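Local coordinates for protein sialidase B (Streptococcus pneumoniae serotype 4, PDB 4XJW) that releases terminal sialic acid residues from oligosaccharides, glycoproteins and glycolipids, working as an intramolecular trans-sialidase of glycosyl hydrolase family 33, at residues L476-S481 / I514-R519; Y527-D532 / T536-S541. The protein carries 1 engineered substitution. All coordinates share one frame; numbering follows the deposited sequence.

Contact 1: L476-S481 / I514-R519; sequences LTYLIS and IRTFFR
Leu476 and Tyr478 reach across from one propeller blade to meet Thr516 and Phe518 of the next, a compact illustration of how neighbouring blades are packed face against face. Strands 476-481 and 514-518 belong to different sheets; their axes approach to 11.2 Å and their directions diverge by 133°, so side chains alone span the gap. The tight part is centred on Thr516. Its OG1 lies 2.9 Å from Tyr478 OH, a hydrogen bond in which either hydroxyl may donate, and it meets the tyrosine at the ring edge, near the ring plane. With chi1 at -58°, Thr516 sets OG1 beside its own backbone N and CG2 anti to that N, and this methyl meets Leu476 CD1 tip to tip at 4.1 Å. The same leucine methyl also sits over one face of Phe518, 4.2 Å from the ring centroid and 16° off the normal, a CH-pi contact. Toward Ile514 the two strands draw apart: its side chain stays 6.0 Å or more from strand 476-481. That looser end is still interior, not a solvent face. Met506 and Trp537 contribute to the filling between the sheets, the latter stacking on the Tyr478 ring, while Met528 touches both Leu476 and Tyr478. Just beyond Phe518, Arg519, which probably binds substrate, as in related sialidases, makes a salt bridge to Glu503, a predicted active-site residue, and bonds through NE to Tyr551 O. The chemistry is therefore divided: apolar contacts carry the end of the interface nearer these residues, and the two hydroxyls share one hydrogen bond inside a buried seam, so the polar end of the tyrosine has a neutral partner.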
loop_
_atom_site.group_PDB
_atom_site.type_symbol
_atom_site.label_atom_id
_atom_site.label_comp_id
_atom_site.label_asym_id
_atom_site.label_seq_id
_atom_site.Cartn_x
_atom_site.Cartn_y
_atom_site.Cartn_z
ATOM N N LEU A 476 7.328 -0.872 -23.161
ATOM C CA LEU A 476 8.055 -0.382 -21.998
ATOM C C LEU A 476 8.913 0.777 -22.479
ATOM O O LEU A 476 9.480 0.737 -23.574
ATOM C CB LEU A 476 8.937 -1.466 -21.388
ATOM C CG LEU A 476 8.242 -2.690 -20.807
ATOM C CD1 LEU A 476 9.227 -3.615 -20.125
ATOM C CD2 LEU A 476 7.158 -2.250 -19.825
ATOM N N THR A 477 8.991 1.829 -21.679
ATOM C CA THR A 477 9.800 2.972 -22.049
ATOM C C THR A 477 10.819 3.192 -20.947
ATOM O O THR A 477 10.498 3.747 -19.884
ATOM C CB THR A 477 8.969 4.247 -22.277
ATOM O OG1 THR A 477 7.834 3.952 -23.106
ATOM C CG2 THR A 477 9.818 5.316 -22.950
ATOM N N TYR A 478 12.042 2.735 -21.188
ATOM C CA TYR A 478 13.110 2.928 -20.212
ATOM C C TYR A 478 13.651 4.348 -20.267
ATOM O O TYR A 478 14.003 4.853 -21.338
ATOM C CB TYR A 478 14.229 1.912 -20.438
ATOM C CG TYR A 478 13.772 0.464 -20.337
ATOM C CD1 TYR A 478 13.314 -0.227 -21.458
ATOM C CD2 TYR A 478 13.818 -0.215 -19.127
ATOM C CE1 TYR A 478 12.894 -1.559 -21.367
ATOM C CE2 TYR A 478 13.421 -1.533 -19.025
ATOM C CZ TYR A 478 12.964 -2.203 -20.144
ATOM O OH TYR A 478 12.579 -3.515 -20.012
ATOM N N LEU A 479 13.708 5.003 -19.116
ATOM C CA LEU A 479 14.277 6.338 -19.044
ATOM C C LEU A 479 15.708 6.231 -18.532
ATOM O O LEU A 479 15.957 5.725 -17.427
ATOM C CB LEU A 479 13.424 7.239 -18.147
ATOM C CG LEU A 479 11.937 7.275 -18.508
ATOM C CD1 LEU A 479 11.218 8.311 -17.667
ATOM C CD2 LEU A 479 11.755 7.569 -19.998
ATOM N N ILE A 480 16.653 6.706 -19.341
ATOM C CA ILE A 480 18.069 6.539 -19.063
ATOM C C ILE A 480 18.740 7.885 -18.847
ATOM O O ILE A 480 18.539 8.817 -19.636
ATOM C CB ILE A 480 18.754 5.796 -20.222
ATOM C CG1 ILE A 480 18.103 4.432 -20.446
ATOM C CG2 ILE A 480 20.244 5.604 -19.952
ATOM C CD1 ILE A 480 18.673 3.669 -21.636
ATOM N N SER A 481 19.529 7.985 -17.773
ATOM C CA SER A 481 20.383 9.151 -17.527
ATOM C C SER A 481 21.799 8.722 -17.205
ATOM O O SER A 481 22.020 7.828 -16.381
ATOM C CB SER A 481 19.850 10.011 -16.375
ATOM O OG SER A 481 20.771 11.061 -16.080
ATOM N N ILE A 514 20.906 -6.705 -18.480
ATOM C CA ILE A 514 19.764 -6.403 -17.633
ATOM C C ILE A 514 18.595 -7.301 -18.003
ATOM O O ILE A 514 18.221 -7.395 -19.179
ATOM C CB ILE A 514 19.315 -4.951 -17.819
ATOM C CG1 ILE A 514 20.462 -3.976 -17.566
ATOM C CG2 ILE A 514 18.141 -4.621 -16.897
ATOM C CD1 ILE A 514 20.157 -2.561 -18.037
ATOM N N ARG A 515 18.010 -7.971 -17.017
ATOM C CA ARG A 515 16.741 -8.638 -17.277
ATOM C C ARG A 515 15.613 -7.895 -16.581
ATOM O O ARG A 515 15.704 -7.571 -15.400
ATOM C CB ARG A 515 16.739 -10.100 -16.869
ATOM C CG ARG A 515 15.392 -10.770 -17.193
ATOM C CD ARG A 515 15.543 -12.230 -17.484
ATOM N NE ARG A 515 16.470 -12.437 -18.582
ATOM C CZ ARG A 515 17.131 -13.568 -18.781
ATOM N NH1 ARG A 515 16.947 -14.589 -17.959
ATOM N NH2 ARG A 515 17.984 -13.672 -19.789
ATOM N N THR A 516 14.560 -7.610 -17.347
ATOM C CA THR A 516 13.381 -6.914 -16.843
ATOM C C THR A 516 12.236 -7.899 -16.715
ATOM O O THR A 516 11.916 -8.581 -17.681
ATOM C CB THR A 516 12.980 -5.799 -17.798
ATOM O OG1 THR A 516 14.073 -4.882 -17.954
ATOM C CG2 THR A 516 11.768 -5.049 -17.272
ATOM N N PHE A 517 11.635 -7.982 -15.528
ATOM C CA PHE A 517 10.449 -8.806 -15.295
ATOM C C PHE A 517 9.242 -7.892 -15.233
ATOM O O PHE A 517 9.282 -6.847 -14.580
ATOM C CB PHE A 517 10.583 -9.593 -13.987
ATOM C CG PHE A 517 11.788 -10.492 -13.951
ATOM C CD1 PHE A 517 11.747 -11.761 -14.519
ATOM C CD2 PHE A 517 12.965 -10.059 -13.376
ATOM C CE1 PHE A 517 12.848 -12.588 -14.489
ATOM C CE2 PHE A 517 14.084 -10.882 -13.349
ATOM C CZ PHE A 517 14.028 -12.144 -13.908
ATOM N N PHE A 518 8.163 -8.254 -15.920
ATOM C CA PHE A 518 7.003 -7.370 -15.924
ATOM C C PHE A 518 5.641 -8.040 -15.956
ATOM O O PHE A 518 5.483 -9.166 -16.417
ATOM C CB PHE A 518 7.110 -6.278 -17.004
ATOM C CG PHE A 518 7.116 -6.797 -18.428
ATOM C CD1 PHE A 518 8.253 -7.380 -18.963
ATOM C CD2 PHE A 518 5.987 -6.665 -19.225
ATOM C CE1 PHE A 518 8.266 -7.838 -20.279
ATOM C CE2 PHE A 518 5.992 -7.106 -20.534
ATOM C CZ PHE A 518 7.136 -7.696 -21.061
ATOM N N ARG A 519 4.679 -7.308 -15.419
ATOM C CA ARG A 519 3.286 -7.710 -15.341
ATOM C C ARG A 519 2.649 -7.661 -16.726
ATOM O O ARG A 519 2.960 -6.768 -17.520
ATOM C CB ARG A 519 2.590 -6.727 -14.390
ATOM C CG ARG A 519 1.084 -6.827 -14.307
ATOM C CD ARG A 519 0.580 -5.732 -13.374
ATOM N NE ARG A 519 -0.869 -5.600 -13.447
ATOM C CZ ARG A 519 -1.568 -4.722 -12.743
ATOM N NH1 ARG A 519 -0.947 -3.903 -11.908
ATOM N NH2 ARG A 519 -2.888 -4.671 -12.871
#

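Contact 2: Y527-D532 / T536-S541; sequences YMTSRD and TWSKVS
Segments 527-532 and 536-541 run back antiparallel to each other, starting from the hydrogen-bonded pair Tyr527-Ser541 (Tyr527 N to Ser541 O 2.8 Å, Ser541 N to Tyr527 O 2.9 Å) and slipping by one residue before Thr529 faces Ser538. At the slip a side chain replaces a carbonyl: Ser538 OG accepts Thr529 N at 2.9 Å and gives its own proton to Lys539 O, while Ser538 N returns to Thr529 O. Ser541 CB lies over the face of the Tyr527 ring. Trp537 turns one face to Ser530, whose CB stands 3.5 Å from the centroid of the six-membered ring, only 7° off the normal; Met528 SD approaches the same ring obliquely, 3.7 Å from CE3, in a Met-aromatic contact. At the turn, Asp532 grips Thr536 twice, on the syn side of each carboxylate oxygen: OD1 takes the backbone N at 2.9 Å and OD2 the hydroxyl OG1 at a short 2.5 Å. Asp532 CG sits between its own backbone N and carbonyl carbon (chi1 53°), which brings the carboxylate to the start of 536-541. A water bridges Thr536 OG1 and Arg531 N, and Gly534 N bonds to Ser530 OG. Serine, aspartate, glycine, threonine and tryptophan, spaced as Ser530, Asp532, Gly534, Thr536 and Trp537, spell out the Asp box, the BNR repeat that recurs in sialidase propellers.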
loop_
_atom_site.group_PDB
_atom_site.type_symbol
_atom_site.label_atom_id
_atom_site.label_comp_id
_atom_site.label_asym_id
_atom_site.label_seq_id
_atom_site.Cartn_x
_atom_site.Cartn_y
_atom_site.Cartn_z
ATOM N N TYR A 527 9.311 -11.373 -19.413
ATOM C CA TYR A 527 10.632 -10.775 -19.286
ATOM C C TYR A 527 11.267 -10.481 -20.627
ATOM O O TYR A 527 10.884 -11.059 -21.649
ATOM C CB TYR A 527 11.555 -11.623 -18.397
ATOM C CG TYR A 527 11.912 -12.987 -18.944
ATOM C CD1 TYR A 527 13.024 -13.156 -19.752
ATOM C CD2 TYR A 527 11.143 -14.102 -18.633
ATOM C CE1 TYR A 527 13.362 -14.393 -20.245
ATOM C CE2 TYR A 527 11.469 -15.349 -19.115
ATOM C CZ TYR A 527 12.589 -15.484 -19.927
ATOM O OH TYR A 527 12.929 -16.722 -20.419
ATOM N N MET A 528 12.201 -9.541 -20.617
ATOM C CA MET A 528 13.032 -9.229 -21.765
ATOM C C MET A 528 14.427 -8.943 -21.241
ATOM O O MET A 528 14.610 -8.701 -20.043
ATOM C CB MET A 528 12.501 -8.020 -22.540
ATOM C CG MET A 528 12.318 -6.750 -21.718
ATOM S SD MET A 528 11.941 -5.274 -22.700
ATOM C CE MET A 528 10.303 -5.675 -23.303
ATOM N N THR A 529 15.409 -8.948 -22.135
ATOM C CA THR A 529 16.808 -8.790 -21.745
ATOM C C THR A 529 17.510 -7.763 -22.615
ATOM O O THR A 529 17.293 -7.715 -23.838
ATOM C CB THR A 529 17.560 -10.123 -21.870
ATOM O OG1 THR A 529 16.876 -11.139 -21.127
ATOM C CG2 THR A 529 19.012 -10.007 -21.374
ATOM N N SER A 530 18.354 -6.948 -21.982
ATOM C CA SER A 530 19.268 -6.067 -22.699
ATOM C C SER A 530 20.693 -6.539 -22.428
ATOM O O SER A 530 21.004 -6.957 -21.316
ATOM C CB SER A 530 19.107 -4.619 -22.237
ATOM O OG SER A 530 20.089 -3.778 -22.829
ATOM N N ARG A 531 21.549 -6.466 -23.442
ATOM C CA ARG A 531 22.950 -6.862 -23.302
ATOM C C ARG A 531 23.873 -5.709 -23.668
ATOM O O ARG A 531 25.060 -5.910 -23.959
ATOM C CB ARG A 531 23.237 -8.087 -24.170
ATOM C CG ARG A 531 22.441 -9.309 -23.760
ATOM C CD ARG A 531 22.690 -10.504 -24.656
ATOM N NE ARG A 531 21.996 -11.685 -24.147
ATOM C CZ ARG A 531 22.442 -12.427 -23.138
ATOM N NH1 ARG A 531 23.577 -12.113 -22.527
ATOM N NH2 ARG A 531 21.747 -13.480 -22.726
ATOM N N ASP A 532 23.327 -4.498 -23.646
ATOM C CA ASP A 532 24.099 -3.296 -23.921
ATOM C C ASP A 532 23.706 -2.167 -22.978
ATOM O O ASP A 532 23.602 -1.013 -23.386
ATOM C CB ASP A 532 23.948 -2.858 -25.383
ATOM C CG ASP A 532 22.500 -2.716 -25.813
ATOM O OD1 ASP A 532 21.598 -2.701 -24.945
ATOM O OD2 ASP A 532 22.261 -2.607 -27.036
ATOM N N THR A 536 19.264 -1.308 -26.088
ATOM C CA THR A 536 18.362 -2.117 -26.898
ATOM C C THR A 536 17.833 -3.317 -26.117
ATOM O O THR A 536 18.450 -3.752 -25.141
ATOM C CB THR A 536 19.036 -2.609 -28.219
ATOM O OG1 THR A 536 20.077 -3.541 -27.919
ATOM C CG2 THR A 536 19.601 -1.448 -29.025
ATOM N N TRP A 537 16.699 -3.857 -26.566
ATOM C CA TRP A 537 15.969 -4.895 -25.833
ATOM C C TRP A 537 15.527 -6.067 -26.690
ATOM O O TRP A 537 15.185 -5.911 -27.865
ATOM C CB TRP A 537 14.752 -4.289 -25.121
ATOM C CG TRP A 537 15.212 -3.301 -24.108
ATOM C CD1 TRP A 537 15.448 -1.983 -24.312
ATOM C CD2 TRP A 537 15.551 -3.573 -22.745
ATOM N NE1 TRP A 537 15.928 -1.401 -23.145
ATOM C CE2 TRP A 537 15.980 -2.363 -22.165
ATOM C CE3 TRP A 537 15.519 -4.727 -21.950
ATOM C CZ2 TRP A 537 16.375 -2.267 -20.829
ATOM C CZ3 TRP A 537 15.906 -4.628 -20.608
ATOM C CH2 TRP A 537 16.331 -3.408 -20.073
ATOM N N SER A 538 15.517 -7.242 -26.080
ATOM C CA SER A 538 15.145 -8.471 -26.772
ATOM C C SER A 538 13.636 -8.624 -26.929
ATOM O O SER A 538 12.843 -7.842 -26.382
ATOM C CB SER A 538 15.649 -9.663 -25.980
ATOM O OG SER A 538 14.842 -9.842 -24.826
ATOM N N LYS A 539 13.227 -9.652 -27.667
ATOM C CA LYS A 539 11.831 -10.036 -27.670
ATOM C C LYS A 539 11.401 -10.485 -26.272
ATOM O O LYS A 539 12.235 -10.697 -25.372
ATOM C CB LYS A 539 11.559 -11.144 -28.692
ATOM C CG LYS A 539 11.999 -10.817 -30.105
ATOM C CD LYS A 539 11.438 -9.485 -30.583
ATOM C CE LYS A 539 11.144 -9.545 -32.070
ATOM N NZ LYS A 539 12.193 -10.344 -32.766
ATOM N N VAL A 540 10.094 -10.631 -26.108
ATOM C CA VAL A 540 9.484 -10.972 -24.831
ATOM C C VAL A 540 9.339 -12.479 -24.665
ATOM O O VAL A 540 8.933 -13.180 -25.598
ATOM C CB VAL A 540 8.110 -10.303 -24.705
ATOM C CG1 VAL A 540 7.369 -10.756 -23.464
ATOM C CG2 VAL A 540 8.251 -8.784 -24.752
ATOM N N SER A 541 9.702 -12.974 -23.487
ATOM C CA SER A 541 9.454 -14.357 -23.093
ATOM C C SER A 541 8.598 -14.370 -21.833
ATOM O O SER A 541 8.338 -13.317 -21.245
ATOM C CB SER A 541 10.769 -15.079 -22.823
ATOM O OG SER A 541 11.518 -15.203 -24.012
HETATM O O HOH W 1 20.723 -5.953 -26.087
#

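In the fold
Contact 1 closes at residue 519 and contact 2 opens at 527, so the two follow in series, their centres 9 Å apart. They share one four-stranded antiparallel sheet: strand 513-518 pairs directly with strand 526-530, Ile514 O lying 2.8 Å from Ser530 N, a probable hydrogen bond. Contact 1 joins this sheet to the preceding one, whereas contact 2 shapes the turn between strand 526-530 and the edge strand 541-542. Trp537 bridges the two, with CZ3 3.2 Å from Thr516 OG1. Read together, they show how an Asp-box turn on a blade's rim sends its tryptophan into the seam between blades, on the same sheet that leads to Arg519.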